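Local coordinates for protein C2 toxin component I (Clostridium botulinum, PDB 2J3X) that is the enzymatic component of the binary C2 toxin, an ADP-ribosyltransferase that probably modifies actin in target cells, at residues N92-P106 / V160-Y174. The protein carries 2 engineered substitutions. Residues are numbered along the deposited sequence; the frame is centred on the assembly and turned at random.
Sequences NTLDRDAIGYVNFTP and VPVIVKTRVPTTFDY. With SO4 (sulfate ion), chain T; SO4 (sulfate ion), chain P.
With CG anti to the backbone N (chi1 175°) and the chain extended as far as NE, Arg167 lays its guanidinium side-on against Asp97. The two side chains close an antiparallel pairing of strands 98-102 and 162-168, adjacent in the mixed sheet of the N-terminal of the two ADP-ribosyltransferase-like regions. In this salt bridge Arg167 NE and NH2 lie 2.6 and 2.9 Å from Asp97 OD2, which is in the guanidinium plane but met on its anti side, tilted from the almost perpendicular (87°) carboxylate plane. Asp97 OD1 accepts a hydrogen bond from Thr170 N, again on the anti side, where the strands give way to loops. Ala98 with Val168 and Gly100 with Thr166 are hydrogen-bonded pairs, while Val102 CG2 is pressed to 3.4 Å from Val164 CG1. The type II turn from Pro169 to Phe172 brings the backbones together again, Thr171 N donating to Leu94 O and Leu94 N to Phe172 O. There Leu94 CD2 sits over the centre of one face of the Tyr174 ring, 3.6 Å from the centroid, in a CH-pi contact. Near the rim of the opposite face lies Asn92 ND2, which donates to Tyr174 O at 2.9 Å while Lys32 NZ hydrogen-bonds to Asn92 OD1.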
# COMPACT_ATOMS: atom_id res chain seq x y z
N ASN A 92 -16.98 9.11 -14.87
CA ASN A 92 -16.47 10.41 -15.25
C ASN A 92 -15.00 10.35 -15.56
O ASN A 92 -14.21 10.03 -14.69
CB ASN A 92 -16.74 11.35 -14.07
CG ASN A 92 -16.85 12.80 -14.48
OD1 ASN A 92 -17.61 13.13 -15.40
ND2 ASN A 92 -16.19 13.68 -13.75
N THR A 93 -14.60 10.60 -16.81
CA THR A 93 -13.21 10.44 -17.20
C THR A 93 -12.59 11.71 -17.77
O THR A 93 -13.27 12.45 -18.53
CB THR A 93 -13.05 9.33 -18.23
OG1 THR A 93 -13.90 9.58 -19.36
CG2 THR A 93 -13.47 7.96 -17.64
N LEU A 94 -11.31 11.95 -17.47
CA LEU A 94 -10.63 13.17 -17.92
C LEU A 94 -10.54 13.26 -19.44
O LEU A 94 -10.20 12.26 -20.09
CB LEU A 94 -9.20 13.23 -17.38
CG LEU A 94 -9.17 13.61 -15.88
CD1 LEU A 94 -7.78 13.33 -15.32
CD2 LEU A 94 -9.60 15.10 -15.65
N ASP A 95 -10.81 14.44 -20.01
CA ASP A 95 -10.59 14.60 -21.45
C ASP A 95 -9.28 15.33 -21.74
O ASP A 95 -8.85 15.45 -22.90
CB ASP A 95 -11.81 15.25 -22.14
CG ASP A 95 -12.08 16.67 -21.67
OD1 ASP A 95 -11.43 17.15 -20.71
OD2 ASP A 95 -12.96 17.33 -22.27
N ARG A 96 -8.60 15.74 -20.67
CA ARG A 96 -7.29 16.41 -20.75
C ARG A 96 -6.46 15.90 -19.55
O ARG A 96 -7.06 15.45 -18.56
CB ARG A 96 -7.45 17.94 -20.57
CG ARG A 96 -8.43 18.65 -21.48
CD ARG A 96 -9.01 19.85 -20.75
NE ARG A 96 -8.03 20.94 -20.65
CZ ARG A 96 -8.27 22.17 -20.16
NH1 ARG A 96 -9.48 22.52 -19.69
NH2 ARG A 96 -7.27 23.04 -20.14
N ASP A 97 -5.14 16.04 -19.61
CA ASP A 97 -4.29 15.76 -18.43
C ASP A 97 -4.61 16.81 -17.36
O ASP A 97 -5.15 17.87 -17.68
CB ASP A 97 -2.82 15.89 -18.78
CG ASP A 97 -2.28 14.78 -19.66
OD1 ASP A 97 -3.01 13.83 -20.05
OD2 ASP A 97 -1.06 14.86 -19.93
N ALA A 98 -4.23 16.55 -16.09
CA ALA A 98 -4.51 17.54 -15.05
C ALA A 98 -3.25 17.60 -14.23
O ALA A 98 -2.68 16.56 -13.90
CB ALA A 98 -5.70 17.10 -14.18
N ILE A 99 -2.82 18.81 -13.88
CA ILE A 99 -1.61 18.99 -13.08
C ILE A 99 -2.06 19.53 -11.71
O ILE A 99 -2.88 20.44 -11.63
CB ILE A 99 -0.70 20.01 -13.76
CG1 ILE A 99 -0.21 19.41 -15.11
CG2 ILE A 99 0.50 20.38 -12.87
CD1 ILE A 99 0.39 20.44 -15.99
N GLY A 100 -1.45 19.02 -10.64
CA GLY A 100 -1.80 19.58 -9.33
C GLY A 100 -1.01 18.82 -8.26
O GLY A 100 -0.00 18.20 -8.56
N TYR A 101 -1.45 18.93 -7.02
CA TYR A 101 -0.65 18.51 -5.87
C TYR A 101 -1.37 17.36 -5.21
O TYR A 101 -2.54 17.51 -4.78
CB TYR A 101 -0.56 19.64 -4.88
CG TYR A 101 0.08 20.88 -5.42
CD1 TYR A 101 1.39 20.84 -5.94
CD2 TYR A 101 -0.62 22.11 -5.43
CE1 TYR A 101 2.01 22.04 -6.42
CE2 TYR A 101 -0.01 23.31 -5.94
CZ TYR A 101 1.28 23.25 -6.42
OH TYR A 101 1.92 24.39 -6.92
N VAL A 102 -0.70 16.22 -5.09
CA VAL A 102 -1.37 15.09 -4.44
C VAL A 102 -1.22 15.11 -2.92
O VAL A 102 -0.25 15.62 -2.38
CB VAL A 102 -0.92 13.71 -5.03
CG1 VAL A 102 -1.56 13.48 -6.40
CG2 VAL A 102 0.59 13.61 -5.19
N ASN A 103 -2.20 14.56 -2.22
CA ASN A 103 -2.18 14.64 -0.75
C ASN A 103 -1.28 13.57 -0.12
O ASN A 103 -1.79 12.55 0.39
CB ASN A 103 -3.60 14.65 -0.19
CG ASN A 103 -4.44 13.43 -0.59
OD1 ASN A 103 -4.30 12.80 -1.67
ND2 ASN A 103 -5.39 13.12 0.29
N PHE A 104 0.05 13.75 -0.21
CA PHE A 104 1.03 12.90 0.55
C PHE A 104 1.73 13.77 1.56
O PHE A 104 2.29 14.82 1.17
CB PHE A 104 2.11 12.24 -0.31
CG PHE A 104 1.65 11.04 -1.03
CD1 PHE A 104 0.94 11.14 -2.24
CD2 PHE A 104 2.01 9.78 -0.55
CE1 PHE A 104 0.53 10.00 -2.92
CE2 PHE A 104 1.56 8.64 -1.19
CZ PHE A 104 0.84 8.74 -2.37
N THR A 105 1.73 13.34 2.83
CA THR A 105 2.58 13.97 3.87
C THR A 105 3.93 13.31 3.93
O THR A 105 4.12 12.21 3.35
CB THR A 105 1.92 13.80 5.27
OG1 THR A 105 1.82 12.40 5.53
CG2 THR A 105 0.52 14.40 5.26
N PRO A 106 4.92 13.93 4.63
CA PRO A 106 6.20 13.20 4.80
C PRO A 106 6.02 11.79 5.36
O PRO A 106 6.66 10.88 4.83
CB PRO A 106 7.00 14.09 5.76
CG PRO A 106 6.43 15.52 5.49
CD PRO A 106 4.96 15.30 5.21
N VAL A 160 3.11 21.65 6.32
CA VAL A 160 3.60 20.36 5.80
C VAL A 160 4.75 20.74 4.85
O VAL A 160 4.53 21.48 3.90
CB VAL A 160 2.49 19.60 5.05
CG1 VAL A 160 3.05 18.32 4.36
CG2 VAL A 160 1.31 19.22 6.04
N PRO A 161 6.00 20.34 5.17
CA PRO A 161 7.19 20.87 4.50
C PRO A 161 7.54 20.21 3.16
O PRO A 161 8.57 20.51 2.61
CB PRO A 161 8.29 20.64 5.53
CG PRO A 161 7.86 19.35 6.21
CD PRO A 161 6.38 19.52 6.38
N VAL A 162 6.69 19.29 2.69
CA VAL A 162 6.85 18.74 1.32
C VAL A 162 5.60 19.00 0.50
O VAL A 162 4.47 19.06 1.04
CB VAL A 162 7.17 17.22 1.32
CG1 VAL A 162 8.39 16.98 2.24
CG2 VAL A 162 5.94 16.41 1.74
N ILE A 163 5.80 19.12 -0.81
CA ILE A 163 4.69 19.33 -1.77
C ILE A 163 4.96 18.29 -2.84
O ILE A 163 6.07 18.20 -3.32
CB ILE A 163 4.71 20.76 -2.38
CG1 ILE A 163 4.40 21.84 -1.32
CG2 ILE A 163 3.65 20.91 -3.47
CD1 ILE A 163 4.87 23.19 -1.80
N VAL A 164 3.95 17.49 -3.20
CA VAL A 164 4.11 16.53 -4.25
C VAL A 164 3.26 16.89 -5.43
O VAL A 164 2.05 16.90 -5.32
CB VAL A 164 3.70 15.10 -3.71
CG1 VAL A 164 3.95 14.02 -4.77
CG2 VAL A 164 4.52 14.79 -2.42
N LYS A 165 3.91 17.22 -6.54
CA LYS A 165 3.21 17.69 -7.78
C LYS A 165 3.26 16.55 -8.80
O LYS A 165 4.28 15.85 -8.90
CB LYS A 165 3.97 18.90 -8.34
CG LYS A 165 3.29 19.58 -9.51
CD LYS A 165 4.08 20.85 -9.92
CE LYS A 165 3.43 21.52 -11.06
NZ LYS A 165 4.30 22.75 -11.33
N THR A 166 2.15 16.30 -9.47
CA THR A 166 2.07 15.23 -10.43
C THR A 166 1.16 15.63 -11.59
O THR A 166 0.53 16.67 -11.55
CB THR A 166 1.58 13.89 -9.79
OG1 THR A 166 1.82 12.82 -10.71
CG2 THR A 166 0.10 13.95 -9.46
N ARG A 167 1.12 14.80 -12.61
CA ARG A 167 0.22 14.96 -13.76
C ARG A 167 -0.65 13.71 -13.86
O ARG A 167 -0.13 12.59 -13.95
CB ARG A 167 1.11 15.11 -15.00
CG ARG A 167 0.40 15.16 -16.36
CD ARG A 167 1.44 15.54 -17.39
NE ARG A 167 0.80 16.01 -18.61
CZ ARG A 167 1.01 17.17 -19.24
NH1 ARG A 167 1.90 18.08 -18.80
NH2 ARG A 167 0.32 17.42 -20.34
N VAL A 168 -1.97 13.89 -13.86
CA VAL A 168 -2.88 12.79 -14.03
C VAL A 168 -3.21 12.68 -15.53
O VAL A 168 -3.64 13.68 -16.13
CB VAL A 168 -4.20 13.05 -13.28
CG1 VAL A 168 -5.14 11.83 -13.42
CG2 VAL A 168 -3.90 13.42 -11.82
N PRO A 169 -3.03 11.48 -16.11
CA PRO A 169 -3.33 11.29 -17.54
C PRO A 169 -4.77 11.44 -17.96
O PRO A 169 -5.69 11.05 -17.22
CB PRO A 169 -2.80 9.86 -17.80
CG PRO A 169 -1.75 9.66 -16.73
CD PRO A 169 -2.42 10.28 -15.52
N THR A 170 -5.00 11.94 -19.19
CA THR A 170 -6.34 11.96 -19.76
C THR A 170 -6.86 10.53 -19.74
O THR A 170 -6.07 9.57 -19.77
CB THR A 170 -6.35 12.46 -21.24
OG1 THR A 170 -5.55 11.56 -21.98
CG2 THR A 170 -5.60 13.67 -21.36
N THR A 171 -8.19 10.44 -19.66
CA THR A 171 -9.03 9.23 -19.58
C THR A 171 -9.17 8.68 -18.16
O THR A 171 -10.03 7.82 -17.93
CB THR A 171 -8.64 8.06 -20.55
OG1 THR A 171 -7.53 7.35 -20.02
CG2 THR A 171 -8.31 8.53 -21.99
N PHE A 172 -8.33 9.13 -17.21
CA PHE A 172 -8.48 8.62 -15.83
C PHE A 172 -9.78 9.07 -15.20
O PHE A 172 -10.26 10.15 -15.46
CB PHE A 172 -7.33 9.12 -14.97
CG PHE A 172 -6.12 8.28 -15.01
CD1 PHE A 172 -5.70 7.67 -16.20
CD2 PHE A 172 -5.33 8.16 -13.87
CE1 PHE A 172 -4.51 6.93 -16.24
CE2 PHE A 172 -4.14 7.44 -13.92
CZ PHE A 172 -3.75 6.82 -15.09
N ASP A 173 -10.39 8.22 -14.36
CA ASP A 173 -11.65 8.53 -13.69
C ASP A 173 -11.39 9.63 -12.70
O ASP A 173 -10.30 9.70 -12.10
CB ASP A 173 -12.15 7.33 -12.87
CG ASP A 173 -12.41 6.10 -13.73
OD1 ASP A 173 -12.70 6.21 -14.93
OD2 ASP A 173 -12.28 4.98 -13.19
N TYR A 174 -12.38 10.49 -12.51
CA TYR A 174 -12.26 11.60 -11.58
C TYR A 174 -13.57 12.18 -11.15
O TYR A 174 -14.57 12.11 -11.88
CB TYR A 174 -11.37 12.74 -12.11
CG TYR A 174 -12.10 13.64 -13.10
CD1 TYR A 174 -12.40 13.17 -14.37
CD2 TYR A 174 -12.44 14.97 -12.77
CE1 TYR A 174 -13.08 13.99 -15.32
CE2 TYR A 174 -13.11 15.82 -13.70
CZ TYR A 174 -13.42 15.31 -14.96
OH TYR A 174 -14.03 16.11 -15.89
S SO4 T . -12.66 20.01 -18.92
O1 SO4 T . -14.03 20.43 -19.22
O2 SO4 T . -12.08 19.51 -20.17
O3 SO4 T . -11.88 21.16 -18.45
O4 SO4 T . -12.65 18.92 -17.94
S SO4 P . -7.93 13.05 4.11
O1 SO4 P . -9.00 13.90 3.56
O2 SO4 P . -8.28 11.62 4.06
O3 SO4 P . -6.69 13.23 3.34
O4 SO4 P . -7.80 13.39 5.53
O HOH W 1 -12.30 16.45 -18.44
O HOH W 2 4.10 24.47 -8.56
O HOH W 3 1.39 17.75 -1.85
O HOH W 4 2.25 17.28 0.67